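Local atomic coordinates of ZINC phosphodiesterase ELAC protein 1 (Homo sapiens, PDB entry 3ZWF), a protein that cleaves tRNA 3' ends as a zinc-dependent phosphodiesterase and takes part in tRNA repair by removing a 2',3'-cyclic phosphate. Residues 41-44 with 45-48; 122-125 with 126-129. All coordinates share one frame; numbering follows the deposited sequence.

Interaction 1 of 2, residues 41-44 with 45-48; sequences TQLM and KSQL. With EDO (1,2-ethanediol), chain K; EDO (1,2-ethanediol), chain J.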
ATOM      1  N   THR A  41      -7.890   4.875   1.774  1.00 26.25           N
ATOM      2  CA  THR A  41      -7.985   6.208   2.368  0.50 27.02           C
ATOM      3  C   THR A  41      -8.762   7.152   1.434  1.00 27.28           C
ATOM      4  O   THR A  41      -9.551   7.995   1.865  1.00 28.26           O
ATOM      5  CB  THR A  41      -6.551   6.693   2.715  0.50 26.92           C
ATOM      6  OG1 THR A  41      -5.691   6.591   1.569  0.50 27.04           O
ATOM      7  CG2 THR A  41      -5.980   5.752   3.719  0.50 26.77           C
ATOM      8  N   GLN A  42      -8.566   6.982   0.136  1.00 26.54           N
ATOM      9  CA  GLN A  42      -9.353   7.767  -0.826  1.00 26.88           C
ATOM     10  C   GLN A  42     -10.840   7.425  -0.675  1.00 27.65           C
ATOM     11  O   GLN A  42     -11.696   8.305  -0.723  1.00 28.57           O
ATOM     12  CB  GLN A  42      -8.903   7.543  -2.289  1.00 26.77           C
ATOM     13  CG  GLN A  42      -7.483   8.043  -2.549  1.00 27.32           C
ATOM     14  CD  GLN A  42      -7.357   9.567  -2.427  1.00 27.33           C
ATOM     15  OE1 GLN A  42      -7.156  10.105  -1.343  1.00 30.75           O
ATOM     16  NE2 GLN A  42      -7.434  10.251  -3.558  1.00 27.69           N
ATOM     17  N   LEU A  43     -11.144   6.133  -0.564  1.00 27.39           N
ATOM     18  CA  LEU A  43     -12.522   5.691  -0.296  1.00 28.27           C
ATOM     19  C   LEU A  43     -13.108   6.345   0.930  1.00 29.70           C
ATOM     20  O   LEU A  43     -14.219   6.864   0.886  1.00 31.33           O
ATOM     21  CB  LEU A  43     -12.617   4.186  -0.129  1.00 28.00           C
ATOM     22  CG  LEU A  43     -12.579   3.417  -1.419  1.00 28.79           C
ATOM     23  CD1 LEU A  43     -12.321   1.918  -1.162  1.00 28.23           C
ATOM     24  CD2 LEU A  43     -13.929   3.647  -2.232  1.00 30.84           C
ATOM     25  N   MET A  44     -12.330   6.400   2.024  1.00 29.55           N
ATOM     26  CA  MET A  44     -12.813   7.050   3.230  1.00 31.52           C
ATOM     27  C   MET A  44     -13.170   8.512   3.008  1.00 32.84           C
ATOM     28  O   MET A  44     -14.177   8.969   3.515  1.00 35.90           O
ATOM     29  CB  MET A  44     -11.797   6.885   4.378  1.00 32.26           C
ATOM     30  CG  MET A  44     -11.611   5.461   4.738  1.00 33.71           C
ATOM     31  SD  MET A  44     -10.237   5.410   5.926  1.00 39.20           S
ATOM     32  CE  MET A  44     -11.002   6.084   7.391  1.00 44.59           C
ATOM     33  N   LYS A  45     -12.347   9.232   2.236  1.00 32.04           N
ATOM     34  CA  LYS A  45     -12.531  10.655   1.956  1.00 33.72           C
ATOM     35  C   LYS A  45     -13.715  10.885   1.018  1.00 33.26           C
ATOM     36  O   LYS A  45     -14.317  11.936   1.044  1.00 34.96           O
ATOM     37  CB  LYS A  45     -11.284  11.264   1.302  1.00 34.50           C
ATOM     38  CG  LYS A  45     -10.080  11.458   2.279  1.00 37.10           C
ATOM     39  CD  LYS A  45      -8.680  11.600   1.604  1.00 41.14           C
ATOM     40  CE  LYS A  45      -8.486  12.721   0.610  1.00 48.11           C
ATOM     41  NZ  LYS A  45      -7.225  12.480  -0.253  1.00 39.51           N
ATOM     42  N   SER A  46     -14.028   9.875   0.211  1.00 31.96           N
ATOM     43  CA  SER A  46     -15.128   9.953  -0.750  1.00 32.62           C
ATOM     44  C   SER A  46     -16.497   9.756  -0.094  1.00 35.57           C
ATOM     45  O   SER A  46     -16.597   9.413   1.071  1.00 36.63           O
ATOM     46  CB  SER A  46     -14.927   8.920  -1.854  1.00 31.33           C
ATOM     47  OG  SER A  46     -15.374   7.640  -1.441  1.00 30.85           O
ATOM     48  N   GLN A  47     -17.563   9.940  -0.871  1.00 37.40           N
ATOM     49  CA  GLN A  47     -18.929   9.585  -0.415  1.00 40.49           C
ATOM     50  C   GLN A  47     -19.246   8.088  -0.459  1.00 39.56           C
ATOM     51  O   GLN A  47     -20.307   7.660  -0.013  1.00 44.55           O
ATOM     52  CB  GLN A  47     -20.002  10.364  -1.197  1.00 41.22           C
ATOM     53  N   LEU A  48     -18.323   7.291  -0.980  1.00 39.03           N
ATOM     54  CA  LEU A  48     -18.499   5.837  -1.088  1.00 36.04           C
ATOM     55  C   LEU A  48     -18.087   5.145   0.202  1.00 38.27           C
ATOM     56  O   LEU A  48     -17.381   5.720   1.026  1.00 37.95           O
ATOM     57  CB  LEU A  48     -17.618   5.294  -2.192  1.00 33.65           C
ATOM     58  CG  LEU A  48     -17.736   5.922  -3.560  1.00 33.12           C
ATOM     59  CD1 LEU A  48     -16.463   5.595  -4.322  1.00 32.97           C
ATOM     60  CD2 LEU A  48     -18.977   5.390  -4.271  1.00 33.98           C
TER
HETATM   61  C1  EDO K1370      -4.439   8.327  -1.345  1.00 28.60           C
HETATM   62  O1  EDO K1370      -3.284   8.352  -2.164  1.00 25.32           O
HETATM   63  C2  EDO K1370      -4.580   9.361  -0.236  1.00 42.74           C
HETATM   64  O2  EDO K1370      -5.699   9.018   0.569  1.00 31.78           O
HETATM   65  C1  EDO J1369      -2.277   7.502   0.765  1.00 32.41           C
HETATM   66  O1  EDO J1369      -1.452   7.262  -0.371  1.00 27.53           O
HETATM   67  C2  EDO J1369      -2.376   6.347   1.719  1.00 32.81           C
HETATM   68  O2  EDO J1369      -3.404   6.476   2.639  1.00 33.34           O
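Lys45 lays its aliphatic chain alongside Gln42, one helical turn back, and brings its ammonium to the amide oxygen: NZ stands 2.6 Å from Gln42 OE1, in the plane of that carbonyl and on a lone pair. The bend at CG-CD (chi3 58°) swings the amine round to this acceptor. A second short bond reaches Gln42 OE1 from O2 of an ethanediol of chain K, probably from the crystallisation liquor, at 2.6 Å. An amide carries both an acceptor and a donor, so while OE1 takes Lys45 NZ, NE2 gives to the backbone oxygen of Leu6, and the group's rotation is fixed. A flexible charged chain suits the exposed neighbouring position.

Past Lys45 the helix ends. Lys45 N still bonds to Thr41 O (3.1 Å), and Ser46 N to Gln42 O, but Ser46 leaves helical geometry. Ser46 OG, set between the backbone N and the carbonyl carbon (chi1 82°), gives a hydrogen bond of 2.7 Å to Leu43 O and accepts one from Leu48 N at 3.0 Å. Beyond the turn, Leu48 comes back to Leu43, the two side chains crossing at a slant with CD1 of Leu48 3.8 Å from CD2 of Leu43. Met44 and Lys45 also pack on Pro15 of the second subunit. The arrangement is a helix C-terminus followed directly by an ST turn, the same OG also bonding back to Leu43 O.

Interaction 2 of 2, residues 122-125 with 126-129; sequences VPTA and DQCP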
ATOM      1  N   VAL A 122      -5.508 -15.203 -17.966  1.00 28.22           N
ATOM      2  CA  VAL A 122      -4.244 -15.693 -18.532  1.00 28.62           C
ATOM      3  C   VAL A 122      -3.899 -14.818 -19.735  1.00 28.87           C
ATOM      4  O   VAL A 122      -4.590 -14.884 -20.812  1.00 29.66           O
ATOM      5  CB  VAL A 122      -4.307 -17.197 -18.972  1.00 29.69           C
ATOM      6  CG1 VAL A 122      -2.996 -17.623 -19.631  1.00 30.30           C
ATOM      7  CG2 VAL A 122      -4.603 -18.066 -17.766  1.00 29.50           C
ATOM      8  N   PRO A 123      -2.847 -14.013 -19.602  1.00 28.37           N
ATOM      9  CA  PRO A 123      -2.445 -13.178 -20.717  1.00 28.67           C
ATOM     10  C   PRO A 123      -1.746 -13.951 -21.846  1.00 29.86           C
ATOM     11  O   PRO A 123      -1.357 -15.116 -21.692  1.00 30.40           O
ATOM     12  CB  PRO A 123      -1.491 -12.196 -20.074  1.00 27.87           C
ATOM     13  CG  PRO A 123      -0.904 -12.967 -18.952  1.00 27.60           C
ATOM     14  CD  PRO A 123      -1.934 -13.879 -18.453  1.00 27.66           C
ATOM     15  N   THR A 124      -1.606 -13.281 -22.980  1.00 30.37           N
ATOM     16  CA  THR A 124      -0.828 -13.818 -24.090  1.00 31.62           C
ATOM     17  C   THR A 124       0.485 -13.033 -24.164  1.00 31.78           C
ATOM     18  O   THR A 124       0.558 -11.870 -23.756  1.00 30.90           O
ATOM     19  CB  THR A 124      -1.584 -13.837 -25.407  1.00 33.09           C
ATOM     20  OG1 THR A 124      -1.892 -12.502 -25.817  1.00 33.24           O
ATOM     21  CG2 THR A 124      -2.855 -14.670 -25.261  1.00 33.93           C
ATOM     22  N   ALA A 125       1.495 -13.698 -24.724  1.00 34.35           N
ATOM     23  CA  ALA A 125       2.876 -13.179 -24.763  1.00 35.14           C
ATOM     24  C   ALA A 125       2.984 -11.896 -25.608  1.00 34.97           C
ATOM     25  O   ALA A 125       3.838 -11.042 -25.355  1.00 36.29           O
ATOM     26  CB  ALA A 125       3.825 -14.271 -25.318  1.00 37.14           C
ATOM     27  N   ASP A 126       2.089 -11.745 -26.590  1.00 34.71           N
ATOM     28  CA  ASP A 126       2.123 -10.566 -27.475  1.00 35.70           C
ATOM     29  C   ASP A 126       1.461  -9.311 -26.868  1.00 33.15           C
ATOM     30  O   ASP A 126       1.254  -8.338 -27.545  1.00 34.43           O
ATOM     31  CB  ASP A 126       1.567 -10.865 -28.885  1.00 40.10           C
ATOM     32  CG  ASP A 126       0.091 -11.286 -28.893  1.00 47.64           C
ATOM     33  OD1 ASP A 126      -0.477 -11.589 -27.837  1.00 46.83           O
ATOM     34  OD2 ASP A 126      -0.513 -11.346 -29.992  1.00 49.26           O
ATOM     35  N   GLN A 127       1.172  -9.356 -25.568  1.00 31.20           N
ATOM     36  CA  GLN A 127       0.652  -8.214 -24.840  1.00 29.86           C
ATOM     37  C   GLN A 127       1.773  -7.363 -24.267  1.00 29.72           C
ATOM     38  O   GLN A 127       1.506  -6.367 -23.640  1.00 28.47           O
ATOM     39  CB  GLN A 127      -0.222  -8.658 -23.679  1.00 28.99           C
ATOM     40  CG  GLN A 127      -1.571  -9.198 -24.139  1.00 29.41           C
ATOM     41  CD  GLN A 127      -2.502  -9.461 -22.968  1.00 28.61           C
ATOM     42  OE1 GLN A 127      -2.704 -10.607 -22.578  1.00 28.79           O
ATOM     43  NE2 GLN A 127      -3.064  -8.380 -22.382  1.00 27.80           N
ATOM     44  N   CYS A 128       3.015  -7.796 -24.438  1.00 31.30           N
ATOM     45  CA  CYS A 128       4.129  -6.990 -23.964  1.00 32.95           C
ATOM     46  C   CYS A 128       5.368  -7.263 -24.801  1.00 35.72           C
ATOM     47  O   CYS A 128       5.365  -8.167 -25.615  1.00 35.45           O
ATOM     48  CB  CYS A 128       4.361  -7.256 -22.477  1.00 31.63           C
ATOM     49  SG  CYS A 128       4.813  -8.919 -22.093  1.00 36.84           S
ATOM     50  N   PRO A 129       6.437  -6.473 -24.614  1.00 40.89           N
ATOM     51  CA  PRO A 129       7.559  -6.616 -25.539  1.00 46.59           C
ATOM     52  C   PRO A 129       8.292  -7.942 -25.398  1.00 46.97           C
ATOM     53  O   PRO A 129       8.244  -8.575 -24.342  1.00 42.67           O
ATOM     54  CB  PRO A 129       8.479  -5.439 -25.164  1.00 44.65           C
ATOM     55  CG  PRO A 129       7.580  -4.460 -24.533  1.00 44.71           C
ATOM     56  CD  PRO A 129       6.599  -5.282 -23.768  1.00 43.27           C
TER
HETATM   57  O   HOH W   1       6.230 -10.937 -24.484  1.00 39.67           O
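Gln127 reaches back along the turn with its chain extended beyond CG and sets its amide oxygen against the backbone of Thr124: Thr124 N donates to OE1 at 2.9 Å, in the carbonyl plane, on a lone pair and fairly straight (N-H...O 159°). Gln127 OE1 also lies 3.2 Å from Pro123 CB. In return Gln127 N bonds to Thr124 O at 3.2 Å, approaching from above that carbonyl's plane, so main chain and side chain of one glutamine grip one threonine. The glutamine is buried, and its NE2 is satisfied by the backbone oxygen of Leu178; a long amide can thus serve two backbones at once. Close by, Thr124 OG1 donates to Asp126 OD1 at 2.6 Å, meeting the carboxylate oxygen nearly along its C-O axis. Both side chains point the same way, each with its first torsion near +60° (64° and 62°), which brings hydroxyl and acid together.

The other side is looser. Ala125, exposed, has a small CB that does not crowd the start of the turn, and it offers its carbonyl oxygen to Cys128 N in a weak bond of 3.5 Å. A water lies close to both Ala125 O and Pro129 O.

Arg177 of strand 171-179 bonds to Thr124 OG1, and Phe185 of strand 184-191 covers Pro123 and Gln127. The turn thus follows strand 116-121 of one sheet and rests against two strands of the other.

The two contacts lie on opposite sides of the chain's centre, with centres about 34 Å apart, and share no element. Interaction 1 is partly buried at the end of helix 39-45 and faces the second subunit, whereas interaction 2 is a surface turn that no other protein chain touches. Each turns on a buried glutamine whose amide oxygen accepts within the contact: from a lysine amine in 41-48, from a backbone N-H in 122-129. Interaction 1 adds a leucine pair; interaction 2 has no comparable apolar contact and uses an acid-hydroxyl bond. The 122-129 turn also lies nearer the zinc site, with Cys128 about 6 Å from His180 between side chains.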